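Local coordinates for protein putative acyl-CoA N-acyltransferase (Klebsiella pneumoniae subsp. pneumoniae, PDB 3LOD) that is a putative acyl-CoA N-acyltransferase of the GNAT family, probably transferring an acyl group from coenzyme A to an amine whose identity is not known, at residues A[112-117]-A[146-151]; A[7-12]-A[53-58]; A[22-27]-A[77-82]; A[91-96]-A[127-132]. All blocks are in the same frame, centred on the assembly; numbering follows the deposited sequence.

Interaction 1 (A[112-117]-A[146-151]); sequences RLETGI and SVFMEK
Glu-114 swings its CG opposite the backbone N (chi1 -178°) and then bends at chi2 (-72°), which carries its carboxylate across the strand pair to Ser-146 while CG rests against the ring of Phe-148. The serine OG donates to Glu-114 OE2 at 2.8 Å, arriving from well above the carboxylate plane. On the way, Glu-114 CG lies 3.5 Å from Phe-148 CE1, so the methylenes are used for packing and the charged end for a hydrogen bond. Phe-148 itself is buried, as suits its large apolar ring. Further along the same face, Arg-112 and Glu-150 lie side by side and pair their charges: NE of Arg-112 and OE2 of Glu-150 are 3.5 Å apart, a rather long salt bridge at the guanidinium edge. The other face is largely apolar, with Leu-113, Val-147 and Met-149 beside Thr-115; Leu-113 CD1 is 3.9 Å from Met-149 CG. Between the two faces runs an antiparallel ladder in which Leu-113 with Met-149 and Thr-115 with Val-147 are the hydrogen-bonded pairs; the shortest bond joins Val-147 N to Thr-115 O at 2.7 Å. Helix 120-128 packs on the largely apolar face, its Tyr-126 touching Leu-113 and Met-149 and its Ile-123 touching Val-147. Within the mixed GNAT sheet, strand 110-116 has strand 74-82 as its other neighbour, and strand 146-152 has the outermost strand 132-134 on its far side.

Interaction 2 (A[7-12]-A[53-58]); sequences TDIAPT and AIRSPQ
Thr-7 and Ala-53 close an antiparallel hydrogen-bonded pair in which both backbone groups of each residue are used. Ala-53 N donates to Thr-7 O at 2.8 Å, and Thr-7 N returns a bond of 3.1 Å to Ala-53 O. The side chain of Thr-7 adds a third link: its OG1 accepts from Arg-55 NH1 at 3.0 Å, the hydroxyl sitting almost in the guanidinium plane. That same OG1 gives its proton to Asp-8 O, from above the carbonyl plane, so the hydroxyl serves as donor and acceptor at once. A threonine suits this place because it combines such a hydroxyl with the beta-branched shape favoured in strands. A water donates to Asp-8 O and accepts, weakly, from Arg-55 NH1. The other nitrogens of Arg-55 are also engaged, NH2 in a salt bridge with Glu-15 of helix 14-26 and NE with Gly-59 O. Apolar packing is slight: Ile-9 CG1 lies 3.6 Å from Ala-53 CB, where the small alanine admits the isoleucine close to the strand. The pair joins the edge strand 5-8 to strand 49-55 of the GNAT sheet. Since every nitrogen of its guanidinium has a partner, Arg-55 is probably well fixed in rotation, and its charge is balanced mainly by Glu-15.

Interaction 3 (A[22-27]-A[77-82]); sequences ALDAWQ and MKRVYI
Tyr-81 of strand 74-82 lies, from CB to its hydroxyl, against Ala-22 and Leu-23 of helix 14-26. Its CB begins 4.0 Å from Leu-23 CD1, and CG meets Leu-23 CB. The CD1-CE1 side of the ring lies against the backbone of Leu-23, whose N sits over one face of the ring, offset toward its border; Tyr-81 CD1 is 3.8 Å from Leu-23 CA. At the far end CE2 and CZ pack on the methyl of Ala-22, and Tyr-81 OH approaches Ala-22 CB to 3.5 Å. Alanine's small side chain lets the ring lie this close to the helix. Leu-23 runs counter to the tyrosine; with chi1 at 177° its CG is trans to N, and CD1 ends 3.6 Å from Val-80 O. A charged pair flanks this packing, Arg-79 NH2 donating to Asp-24 OD1 at 2.9 Å. Arg-79 has left-handed backbone angles (phi 56°), an interruption of the strand consistent with the bulge known in this strand of GNAT enzymes. The segments 22-26 and 77-82 run at 89° to each other, a compact crossing. The Asp-24 bond is nearly in the guanidinium plane and on the syn side of the carboxylate, a favourable ion-pair geometry that would be expected to neutralise both charges locally beside an apolar contact.

Interaction 4 (A[91-96]-A[127-132]); sequences LGEKLL and TRNGYQ
Glu-93 and Arg-128 meet in a contact that not one hydrogen bond crosses: helix 91-104 and the end of helix 120-128 are joined by charge and packing alone. Segment 127-132 contains the Schellman motif that ends helix 120-128, with Gly-130 at C-prime. There phi is 90°, a backbone setting that glycine adopts easily, and the turn directs Tyr-131 back toward the first helix. Helix 91-104 is the connection of a beta-alpha-beta crossover, since it links the parallel neighbouring strands 74-82 and 110-116. At the outer edge Glu-93 OE2 stands 3.5 Å from Arg-128 NH1, a long salt bridge lying in the guanidinium plane while the carboxylate is turned 63° from it. Both long, flexible residues suit this more open side. Deeper in, buried Leu-96 packs between the two segments. A chi1 of 179° extends it toward segment 127-132, where Leu-96 CD2 comes 3.9 Å from Asn-129 CB. The other methyl packs beside Tyr-131, whose ring runs counter to the leucine. The ring's hydroxyl is bonded to Glu-100, so the hydroxyl of this buried tyrosine has a polar partner on the helix that carries Leu-96. Leu-96 CD1 lies 3.5 Å from Tyr-131 OH and 4.0 Å from Tyr-131 CE2.

Interactions 2, 3 and 1 lie in that order across one mixed sheet, with interactions 1 and 2 on opposite sides of the chain's centre, about 24 Å apart between centres. Interaction 3 joins interaction 1 through Arg-112 O and Met-77 N, 2.9 Å apart and probably hydrogen-bonded. Met-77 also links to interaction 4, its SD 3.5 Å from Leu-96 CD1. Interaction 4 meets interaction 1 where Lys-151 NZ bonds Asn-129 O, and meets interaction 2 through Ile-54 and Leu-95. In GNAT enzymes acyl-CoA generally binds where strands 74-82 and 110-116 diverge, with its pyrophosphate near the start of helix 91-104. Interactions 1 and 3 involve the two strands that flank that cleft in relatives.

Interaction 1 (A[112-117]-A[146-151])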
loop_
_atom_site.group_PDB
_atom_site.type_symbol
_atom_site.label_atom_id
_atom_site.label_comp_id
_atom_site.label_asym_id
_atom_site.label_seq_id
_atom_site.Cartn_x
_atom_site.Cartn_y
_atom_site.Cartn_z
ATOM N N ARG A 112 -5.329 3.651 -7.597
ATOM C CA ARG A 112 -5.116 2.453 -8.383
ATOM C C ARG A 112 -3.961 1.672 -7.845
ATOM O O ARG A 112 -3.101 2.255 -7.188
ATOM C CB ARG A 112 -4.710 2.839 -9.783
ATOM C CG ARG A 112 -5.552 3.860 -10.321
ATOM C CD ARG A 112 -4.708 4.802 -11.091
ATOM N NE ARG A 112 -5.448 5.063 -12.290
ATOM C CZ ARG A 112 -4.948 5.724 -13.310
ATOM N NH1 ARG A 112 -3.707 6.222 -13.206
ATOM N NH2 ARG A 112 -5.716 5.927 -14.388
ATOM N N LEU A 113 -3.883 0.377 -8.187
ATOM C CA LEU A 113 -2.721 -0.392 -7.787
ATOM C C LEU A 113 -2.453 -1.479 -8.797
ATOM O O LEU A 113 -3.377 -1.925 -9.491
ATOM C CB LEU A 113 -2.916 -1.001 -6.355
ATOM C CG LEU A 113 -4.128 -1.925 -6.308
ATOM C CD1 LEU A 113 -3.721 -3.346 -6.705
ATOM C CD2 LEU A 113 -4.874 -1.924 -4.999
ATOM N N GLU A 114 -1.192 -1.909 -8.852
ATOM C CA GLU A 114 -0.767 -3.112 -9.565
ATOM C C GLU A 114 -0.196 -4.085 -8.501
ATOM O O GLU A 114 0.615 -3.673 -7.688
ATOM C CB GLU A 114 0.304 -2.719 -10.607
ATOM C CG GLU A 114 0.874 -3.845 -11.520
ATOM C CD GLU A 114 1.825 -4.857 -10.820
ATOM O OE1 GLU A 114 2.838 -4.470 -10.158
ATOM O OE2 GLU A 114 1.555 -6.078 -10.956
ATOM N N THR A 115 -0.649 -5.340 -8.483
ATOM C CA THR A 115 0.116 -6.469 -7.889
ATOM C C THR A 115 0.115 -7.689 -8.780
ATOM O O THR A 115 -0.780 -7.856 -9.606
ATOM C CB THR A 115 -0.501 -7.078 -6.595
ATOM O OG1 THR A 115 -1.926 -6.859 -6.573
ATOM C CG2 THR A 115 0.230 -6.603 -5.324
ATOM N N GLY A 116 1.048 -8.603 -8.509
ATOM C CA GLY A 116 1.081 -9.889 -9.203
ATOM C C GLY A 116 -0.130 -10.756 -8.901
ATOM O O GLY A 116 -0.755 -10.620 -7.833
ATOM N N ILE A 117 -0.460 -11.636 -9.857
ATOM C CA ILE A 117 -1.567 -12.583 -9.674
ATOM C C ILE A 117 -1.276 -13.548 -8.562
ATOM O O ILE A 117 -2.208 -14.132 -8.037
ATOM C CB ILE A 117 -1.852 -13.522 -10.870
ATOM C CG1 ILE A 117 -0.570 -13.839 -11.667
ATOM C CG2 ILE A 117 -3.084 -13.044 -11.661
ATOM C CD1 ILE A 117 -0.755 -14.939 -12.769
ATOM N N SER A 146 -0.089 -9.380 -14.187
ATOM C CA SER A 146 -0.246 -8.383 -13.157
ATOM C C SER A 146 -1.755 -8.317 -13.013
ATOM O O SER A 146 -2.510 -8.770 -13.922
ATOM C CB SER A 146 0.236 -7.038 -13.664
ATOM O OG SER A 146 1.641 -6.960 -13.635
ATOM N N VAL A 147 -2.195 -7.780 -11.881
ATOM C CA VAL A 147 -3.604 -7.419 -11.668
ATOM C C VAL A 147 -3.612 -5.941 -11.324
ATOM O O VAL A 147 -2.881 -5.498 -10.428
ATOM C CB VAL A 147 -4.242 -8.204 -10.502
ATOM C CG1 VAL A 147 -5.726 -7.979 -10.441
ATOM C CG2 VAL A 147 -3.974 -9.667 -10.676
ATOM N N PHE A 148 -4.407 -5.190 -12.072
ATOM C CA PHE A 148 -4.587 -3.789 -11.845
ATOM C C PHE A 148 -5.934 -3.646 -11.224
ATOM O O PHE A 148 -6.859 -4.358 -11.642
ATOM C CB PHE A 148 -4.553 -3.065 -13.167
ATOM C CG PHE A 148 -3.287 -3.299 -13.920
ATOM C CD1 PHE A 148 -2.127 -2.571 -13.603
ATOM C CD2 PHE A 148 -3.234 -4.254 -14.946
ATOM C CE1 PHE A 148 -0.928 -2.782 -14.289
ATOM C CE2 PHE A 148 -2.044 -4.471 -15.641
ATOM C CZ PHE A 148 -0.883 -3.730 -15.301
ATOM N N MET A 149 -6.046 -2.736 -10.238
ATOM C CA MET A 149 -7.305 -2.484 -9.524
ATOM C C MET A 149 -7.469 -1.001 -9.229
ATOM O O MET A 149 -6.498 -0.263 -9.128
ATOM C CB MET A 149 -7.394 -3.340 -8.217
ATOM C CG MET A 149 -6.926 -4.827 -8.337
ATOM S SD MET A 149 -7.338 -5.905 -6.881
ATOM C CE MET A 149 -9.128 -5.811 -7.138
ATOM N N GLU A 150 -8.695 -0.513 -9.119
ATOM C CA GLU A 150 -8.853 0.835 -8.638
ATOM C C GLU A 150 -10.150 1.016 -7.921
ATOM O O GLU A 150 -10.981 0.144 -7.932
ATOM C CB GLU A 150 -8.693 1.874 -9.747
ATOM C CG GLU A 150 -9.798 1.880 -10.847
ATOM C CD GLU A 150 -9.800 3.166 -11.717
ATOM O OE1 GLU A 150 -10.918 3.664 -12.037
ATOM O OE2 GLU A 150 -8.689 3.673 -12.060
ATOM N N LYS A 151 -10.291 2.175 -7.305
ATOM C CA LYS A 151 -11.384 2.487 -6.431
ATOM C C LYS A 151 -11.577 4.023 -6.441
ATOM O O LYS A 151 -10.611 4.761 -6.249
ATOM C CB LYS A 151 -10.990 2.067 -5.030
ATOM C CG LYS A 151 -12.074 2.307 -4.036
ATOM C CD LYS A 151 -11.578 2.089 -2.645
ATOM C CE LYS A 151 -12.712 2.322 -1.711
ATOM N NZ LYS A 151 -12.375 1.819 -0.379
#

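Interaction 2 (A[7-12]-A[53-58])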
loop_
_atom_site.group_PDB
_atom_site.type_symbol
_atom_site.label_atom_id
_atom_site.label_comp_id
_atom_site.label_asym_id
_atom_site.label_seq_id
_atom_site.Cartn_x
_atom_site.Cartn_y
_atom_site.Cartn_z
ATOM N N THR A 7 1.080 5.458 11.883
ATOM C CA THR A 7 1.834 6.708 11.914
ATOM C C THR A 7 2.512 6.913 10.611
ATOM O O THR A 7 2.786 5.938 9.916
ATOM C CB THR A 7 3.004 6.679 12.948
ATOM O OG1 THR A 7 4.015 5.732 12.525
ATOM C CG2 THR A 7 2.518 6.383 14.385
ATOM N N ASP A 8 2.853 8.158 10.315
ATOM C CA ASP A 8 3.697 8.450 9.175
ATOM C C ASP A 8 5.011 7.675 9.331
ATOM O O ASP A 8 5.387 7.343 10.460
ATOM C CB ASP A 8 3.986 9.952 9.090
ATOM C CG ASP A 8 2.898 10.742 8.326
ATOM O OD1 ASP A 8 2.095 10.112 7.604
ATOM O OD2 ASP A 8 2.868 12.003 8.422
ATOM N N ILE A 9 5.663 7.344 8.212
ATOM C CA ILE A 9 7.082 6.973 8.174
ATOM C C ILE A 9 7.776 7.531 6.931
ATOM O O ILE A 9 7.221 7.573 5.831
ATOM C CB ILE A 9 7.383 5.402 8.168
ATOM C CG1 ILE A 9 6.195 4.610 7.728
ATOM C CG2 ILE A 9 8.078 4.803 9.455
ATOM C CD1 ILE A 9 6.225 4.526 6.303
ATOM N N ALA A 10 9.026 7.915 7.135
ATOM C CA ALA A 10 9.987 8.167 6.064
ATOM C C ALA A 10 10.217 6.844 5.310
ATOM O O ALA A 10 10.488 5.809 5.927
ATOM C CB ALA A 10 11.351 8.729 6.677
ATOM N N PRO A 11 10.064 6.858 3.977
ATOM C CA PRO A 11 10.474 5.687 3.197
ATOM C C PRO A 11 11.983 5.379 3.360
ATOM O O PRO A 11 12.467 4.386 2.829
ATOM C CB PRO A 11 10.172 6.114 1.748
ATOM C CG PRO A 11 10.026 7.591 1.800
ATOM C CD PRO A 11 9.423 7.874 3.128
ATOM N N THR A 12 12.720 6.227 4.074
ATOM C CA THR A 12 14.149 6.006 4.245
ATOM C C THR A 12 14.501 5.452 5.630
ATOM O O THR A 12 15.591 4.927 5.843
ATOM C CB THR A 12 14.934 7.264 3.923
ATOM O OG1 THR A 12 14.325 8.370 4.598
ATOM C CG2 THR A 12 14.894 7.505 2.412
ATOM N N ALA A 53 2.876 3.430 8.571
ATOM C CA ALA A 53 3.234 2.144 9.235
ATOM C C ALA A 53 2.205 1.742 10.272
ATOM O O ALA A 53 1.558 2.609 10.864
ATOM C CB ALA A 53 4.582 2.248 9.887
ATOM N N ILE A 54 2.045 0.438 10.497
ATOM C CA ILE A 54 1.273 -0.049 11.640
ATOM C C ILE A 54 2.187 -0.657 12.652
ATOM O O ILE A 54 3.063 -1.472 12.334
ATOM C CB ILE A 54 0.312 -1.147 11.286
ATOM C CG1 ILE A 54 0.003 -1.121 9.843
ATOM C CG2 ILE A 54 -1.043 -1.023 12.035
ATOM C CD1 ILE A 54 -0.347 -2.512 9.432
ATOM N N ARG A 55 1.933 -0.305 13.899
ATOM C CA ARG A 55 2.822 -0.596 14.982
ATOM C C ARG A 55 2.065 -1.388 15.991
ATOM O O ARG A 55 0.894 -1.136 16.256
ATOM C CB ARG A 55 3.341 0.707 15.582
ATOM C CG ARG A 55 3.596 1.796 14.531
ATOM C CD ARG A 55 4.430 2.982 15.030
ATOM N NE ARG A 55 5.838 2.613 14.960
ATOM C CZ ARG A 55 6.735 3.068 14.082
ATOM N NH1 ARG A 55 6.414 3.984 13.168
ATOM N NH2 ARG A 55 7.984 2.609 14.157
ATOM N N SER A 56 2.762 -2.359 16.545
ATOM C CA SER A 56 2.259 -3.138 17.630
ATOM C C SER A 56 2.035 -2.214 18.846
ATOM O O SER A 56 2.356 -1.007 18.787
ATOM C CB SER A 56 3.221 -4.294 17.930
ATOM O OG SER A 56 4.333 -3.874 18.703
ATOM N N PRO A 57 1.418 -2.747 19.920
ATOM C CA PRO A 57 1.443 -1.928 21.135
ATOM C C PRO A 57 2.859 -1.740 21.741
ATOM O O PRO A 57 3.101 -0.680 22.328
ATOM C CB PRO A 57 0.463 -2.658 22.065
ATOM C CG PRO A 57 -0.566 -3.263 21.087
ATOM C CD PRO A 57 0.373 -3.799 20.003
ATOM N N GLN A 58 3.780 -2.707 21.554
ATOM C CA GLN A 58 5.232 -2.490 21.853
ATOM C C GLN A 58 5.762 -1.226 21.160
ATOM O O GLN A 58 6.475 -0.424 21.781
ATOM C CB GLN A 58 6.142 -3.670 21.437
ATOM C CG GLN A 58 5.936 -4.987 22.179
ATOM C CD GLN A 58 4.522 -5.529 21.992
ATOM O OE1 GLN A 58 3.788 -5.700 22.968
ATOM N NE2 GLN A 58 4.114 -5.747 20.726
HETATM O O HOH W 1 7.737 6.666 12.327
#

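Interaction 3 (A[22-27]-A[77-82])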
loop_
_atom_site.group_PDB
_atom_site.type_symbol
_atom_site.label_atom_id
_atom_site.label_comp_id
_atom_site.label_asym_id
_atom_site.label_seq_id
_atom_site.Cartn_x
_atom_site.Cartn_y
_atom_site.Cartn_z
ATOM N N ALA A 22 11.486 -7.487 3.289
ATOM C CA ALA A 22 10.758 -8.751 3.555
ATOM C C ALA A 22 9.669 -8.979 2.483
ATOM O O ALA A 22 9.505 -10.097 2.010
ATOM C CB ALA A 22 10.107 -8.755 5.010
ATOM N N LEU A 23 8.916 -7.937 2.136
ATOM C CA LEU A 23 7.921 -8.002 1.043
ATOM C C LEU A 23 8.572 -8.573 -0.216
ATOM O O LEU A 23 8.060 -9.552 -0.768
ATOM C CB LEU A 23 7.323 -6.609 0.726
ATOM C CG LEU A 23 6.301 -6.394 -0.420
ATOM C CD1 LEU A 23 5.003 -7.166 -0.269
ATOM C CD2 LEU A 23 5.955 -4.930 -0.591
ATOM N N ASP A 24 9.697 -7.979 -0.643
ATOM C CA ASP A 24 10.355 -8.339 -1.869
ATOM C C ASP A 24 10.953 -9.730 -1.773
ATOM O O ASP A 24 11.059 -10.411 -2.809
ATOM C CB ASP A 24 11.473 -7.355 -2.212
ATOM C CG ASP A 24 10.970 -6.034 -2.802
ATOM O OD1 ASP A 24 9.747 -5.760 -2.930
ATOM O OD2 ASP A 24 11.849 -5.225 -3.160
ATOM N N ALA A 25 11.365 -10.132 -0.560
ATOM C CA ALA A 25 11.983 -11.463 -0.357
ATOM C C ALA A 25 10.917 -12.527 -0.496
ATOM O O ALA A 25 11.156 -13.570 -1.111
ATOM C CB ALA A 25 12.710 -11.595 0.998
ATOM N N TRP A 26 9.742 -12.257 0.065
ATOM C CA TRP A 26 8.598 -13.073 -0.255
ATOM C C TRP A 26 8.178 -13.076 -1.778
ATOM O O TRP A 26 8.181 -14.153 -2.402
ATOM C CB TRP A 26 7.436 -12.848 0.708
ATOM C CG TRP A 26 6.291 -13.657 0.277
ATOM C CD1 TRP A 26 6.234 -15.045 0.162
ATOM C CD2 TRP A 26 5.033 -13.163 -0.189
ATOM N NE1 TRP A 26 5.007 -15.423 -0.341
ATOM C CE2 TRP A 26 4.248 -14.296 -0.562
ATOM C CE3 TRP A 26 4.479 -11.879 -0.306
ATOM C CZ2 TRP A 26 2.946 -14.172 -1.060
ATOM C CZ3 TRP A 26 3.189 -11.755 -0.782
ATOM C CH2 TRP A 26 2.435 -12.899 -1.161
ATOM N N GLN A 27 7.868 -11.932 -2.400
ATOM C CA GLN A 27 7.610 -11.923 -3.880
ATOM C C GLN A 27 8.580 -12.739 -4.771
ATOM O O GLN A 27 8.329 -12.886 -5.965
ATOM C CB GLN A 27 7.571 -10.505 -4.440
ATOM C CG GLN A 27 6.417 -9.665 -3.964
ATOM C CD GLN A 27 6.581 -8.186 -4.333
ATOM O OE1 GLN A 27 7.642 -7.757 -4.807
ATOM N NE2 GLN A 27 5.529 -7.400 -4.113
ATOM N N MET A 77 -1.244 3.169 -5.142
ATOM C CA MET A 77 -0.964 2.391 -3.892
ATOM C C MET A 77 0.049 1.269 -4.135
ATOM O O MET A 77 -0.083 0.427 -5.060
ATOM C CB MET A 77 -2.225 1.770 -3.300
ATOM C CG MET A 77 -1.966 1.275 -1.901
ATOM S SD MET A 77 -3.428 0.989 -0.875
ATOM C CE MET A 77 -4.055 2.584 -0.800
ATOM N N LYS A 78 1.089 1.253 -3.303
ATOM C CA LYS A 78 2.125 0.280 -3.512
ATOM C C LYS A 78 2.865 0.064 -2.215
ATOM O O LYS A 78 2.658 0.798 -1.195
ATOM C CB LYS A 78 3.047 0.725 -4.627
ATOM C CG LYS A 78 3.930 1.903 -4.311
ATOM C CD LYS A 78 4.402 2.652 -5.576
ATOM C CE LYS A 78 5.378 1.873 -6.473
ATOM N NZ LYS A 78 5.863 2.796 -7.607
ATOM N N ARG A 79 3.709 -0.959 -2.252
ATOM C CA ARG A 79 4.526 -1.343 -1.121
ATOM C C ARG A 79 3.758 -1.632 0.118
ATOM O O ARG A 79 4.226 -1.299 1.196
ATOM C CB ARG A 79 5.601 -0.303 -0.787
ATOM C CG ARG A 79 6.498 0.170 -1.935
ATOM C CD ARG A 79 6.978 -0.944 -2.845
ATOM N NE ARG A 79 8.395 -0.837 -3.137
ATOM C CZ ARG A 79 9.146 -1.911 -3.332
ATOM N NH1 ARG A 79 10.464 -1.784 -3.563
ATOM N NH2 ARG A 79 8.563 -3.121 -3.258
ATOM N N VAL A 80 2.622 -2.293 -0.006
ATOM C CA VAL A 80 1.813 -2.718 1.133
ATOM C C VAL A 80 2.228 -4.086 1.634
ATOM O O VAL A 80 2.287 -5.060 0.858
ATOM C CB VAL A 80 0.307 -2.764 0.706
ATOM C CG1 VAL A 80 -0.601 -3.256 1.842
ATOM C CG2 VAL A 80 -0.093 -1.386 0.272
ATOM N N TYR A 81 2.452 -4.222 2.929
ATOM C CA TYR A 81 2.871 -5.512 3.494
ATOM C C TYR A 81 2.524 -5.487 4.958
ATOM O O TYR A 81 2.650 -4.418 5.601
ATOM C CB TYR A 81 4.361 -5.585 3.399
ATOM C CG TYR A 81 5.010 -6.799 4.039
ATOM C CD1 TYR A 81 4.972 -8.078 3.403
ATOM C CD2 TYR A 81 5.744 -6.672 5.235
ATOM C CE1 TYR A 81 5.647 -9.203 3.985
ATOM C CE2 TYR A 81 6.418 -7.782 5.812
ATOM C CZ TYR A 81 6.353 -9.040 5.171
ATOM O OH TYR A 81 7.007 -10.135 5.696
ATOM N N ILE A 82 2.120 -6.642 5.490
ATOM C CA ILE A 82 1.902 -6.864 6.931
ATOM C C ILE A 82 2.720 -8.086 7.296
ATOM O O ILE A 82 2.570 -9.156 6.656
ATOM C CB ILE A 82 0.444 -7.282 7.208
ATOM C CG1 ILE A 82 -0.567 -6.253 6.696
ATOM C CG2 ILE A 82 0.266 -7.689 8.672
ATOM C CD1 ILE A 82 -0.387 -4.837 7.255
#

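Interaction 4 (A[91-96]-A[127-132])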
loop_
_atom_site.group_PDB
_atom_site.type_symbol
_atom_site.label_atom_id
_atom_site.label_comp_id
_atom_site.label_asym_id
_atom_site.label_seq_id
_atom_site.Cartn_x
_atom_site.Cartn_y
_atom_site.Cartn_z
ATOM N N LEU A 91 -5.567 -5.975 10.023
ATOM C CA LEU A 91 -4.654 -4.830 9.978
ATOM C C LEU A 91 -4.559 -4.242 8.581
ATOM O O LEU A 91 -4.336 -3.027 8.422
ATOM C CB LEU A 91 -3.239 -5.178 10.526
ATOM C CG LEU A 91 -3.042 -5.630 11.989
ATOM C CD1 LEU A 91 -1.586 -5.708 12.343
ATOM C CD2 LEU A 91 -3.769 -4.724 12.963
ATOM N N GLY A 92 -4.661 -5.108 7.569
ATOM C CA GLY A 92 -4.557 -4.647 6.175
ATOM C C GLY A 92 -5.626 -3.586 5.985
ATOM O O GLY A 92 -5.361 -2.465 5.494
ATOM N N GLU A 93 -6.813 -3.943 6.459
ATOM C CA GLU A 93 -7.992 -3.095 6.497
ATOM C C GLU A 93 -7.756 -1.801 7.197
ATOM O O GLU A 93 -8.165 -0.764 6.715
ATOM C CB GLU A 93 -9.047 -3.812 7.306
ATOM C CG GLU A 93 -10.390 -3.830 6.741
ATOM C CD GLU A 93 -11.056 -5.138 7.165
ATOM O OE1 GLU A 93 -12.017 -5.147 8.028
ATOM O OE2 GLU A 93 -10.527 -6.173 6.653
ATOM N N LYS A 94 -7.157 -1.858 8.368
ATOM C CA LYS A 94 -6.955 -0.661 9.150
ATOM C C LYS A 94 -6.042 0.297 8.401
ATOM O O LYS A 94 -6.377 1.479 8.243
ATOM C CB LYS A 94 -6.424 -1.023 10.536
ATOM C CG LYS A 94 -6.196 0.154 11.457
ATOM C CD LYS A 94 -6.402 -0.216 12.979
ATOM C CE LYS A 94 -6.091 1.009 13.891
ATOM N NZ LYS A 94 -6.980 1.202 15.093
ATOM N N LEU A 95 -4.945 -0.254 7.880
ATOM C CA LEU A 95 -3.936 0.481 7.109
ATOM C C LEU A 95 -4.485 1.065 5.804
ATOM O O LEU A 95 -4.373 2.257 5.541
ATOM C CB LEU A 95 -2.743 -0.420 6.769
ATOM C CG LEU A 95 -1.618 0.145 5.884
ATOM C CD1 LEU A 95 -0.914 1.375 6.507
ATOM C CD2 LEU A 95 -0.585 -0.955 5.625
ATOM N N LEU A 96 -5.049 0.199 4.979
ATOM C CA LEU A 96 -5.747 0.627 3.773
ATOM C C LEU A 96 -6.667 1.839 4.016
ATOM O O LEU A 96 -6.569 2.846 3.296
ATOM C CB LEU A 96 -6.516 -0.565 3.210
ATOM C CG LEU A 96 -7.331 -0.338 1.952
ATOM C CD1 LEU A 96 -6.393 0.047 0.825
ATOM C CD2 LEU A 96 -8.132 -1.583 1.575
ATOM N N THR A 127 -10.399 -6.322 -2.912
ATOM C CA THR A 127 -11.752 -6.682 -3.387
ATOM C C THR A 127 -12.801 -6.511 -2.293
ATOM O O THR A 127 -13.873 -5.978 -2.546
ATOM C CB THR A 127 -11.814 -8.148 -3.897
ATOM O OG1 THR A 127 -10.641 -8.423 -4.669
ATOM C CG2 THR A 127 -13.061 -8.416 -4.747
ATOM N N ARG A 128 -12.477 -6.961 -1.078
ATOM C CA ARG A 128 -13.338 -6.795 0.100
ATOM C C ARG A 128 -13.607 -5.315 0.399
ATOM O O ARG A 128 -14.561 -4.995 1.120
ATOM C CB ARG A 128 -12.701 -7.439 1.347
ATOM C CG ARG A 128 -13.164 -8.860 1.684
ATOM C CD ARG A 128 -12.492 -9.377 2.965
ATOM N NE ARG A 128 -11.158 -9.957 2.729
ATOM C CZ ARG A 128 -10.014 -9.624 3.356
ATOM N NH1 ARG A 128 -9.965 -8.683 4.313
ATOM N NH2 ARG A 128 -8.889 -10.241 3.017
ATOM N N ASN A 129 -12.783 -4.412 -0.144
ATOM C CA ASN A 129 -12.950 -2.970 0.123
ATOM C C ASN A 129 -13.127 -2.077 -1.106
ATOM O O ASN A 129 -12.696 -0.918 -1.133
ATOM C CB ASN A 129 -11.872 -2.451 1.073
ATOM C CG ASN A 129 -11.812 -3.253 2.366
ATOM O OD1 ASN A 129 -10.954 -4.130 2.529
ATOM N ND2 ASN A 129 -12.742 -2.988 3.274
ATOM N N GLY A 130 -13.767 -2.623 -2.121
ATOM C CA GLY A 130 -14.273 -1.807 -3.189
ATOM C C GLY A 130 -13.350 -1.575 -4.337
ATOM O O GLY A 130 -13.716 -0.848 -5.235
ATOM N N TYR A 131 -12.160 -2.159 -4.325
ATOM C CA TYR A 131 -11.295 -2.069 -5.505
ATOM C C TYR A 131 -11.823 -3.007 -6.557
ATOM O O TYR A 131 -12.333 -4.049 -6.210
ATOM C CB TYR A 131 -9.843 -2.417 -5.170
ATOM C CG TYR A 131 -9.228 -1.340 -4.356
ATOM C CD1 TYR A 131 -8.397 -0.372 -4.935
ATOM C CD2 TYR A 131 -9.519 -1.235 -3.003
ATOM C CE1 TYR A 131 -7.835 0.706 -4.147
ATOM C CE2 TYR A 131 -8.975 -0.190 -2.219
ATOM C CZ TYR A 131 -8.148 0.771 -2.807
ATOM O OH TYR A 131 -7.671 1.772 -1.998
ATOM N N GLN A 132 -11.704 -2.641 -7.831
ATOM C CA GLN A 132 -12.196 -3.480 -8.911
ATOM C C GLN A 132 -11.134 -3.673 -9.960
ATOM O O GLN A 132 -10.354 -2.763 -10.217
ATOM C CB GLN A 132 -13.388 -2.829 -9.578
ATOM C CG GLN A 132 -14.412 -2.221 -8.642
ATOM C CD GLN A 132 -15.800 -2.481 -9.125
ATOM O OE1 GLN A 132 -16.524 -1.555 -9.439
ATOM N NE2 GLN A 132 -16.172 -3.754 -9.232
#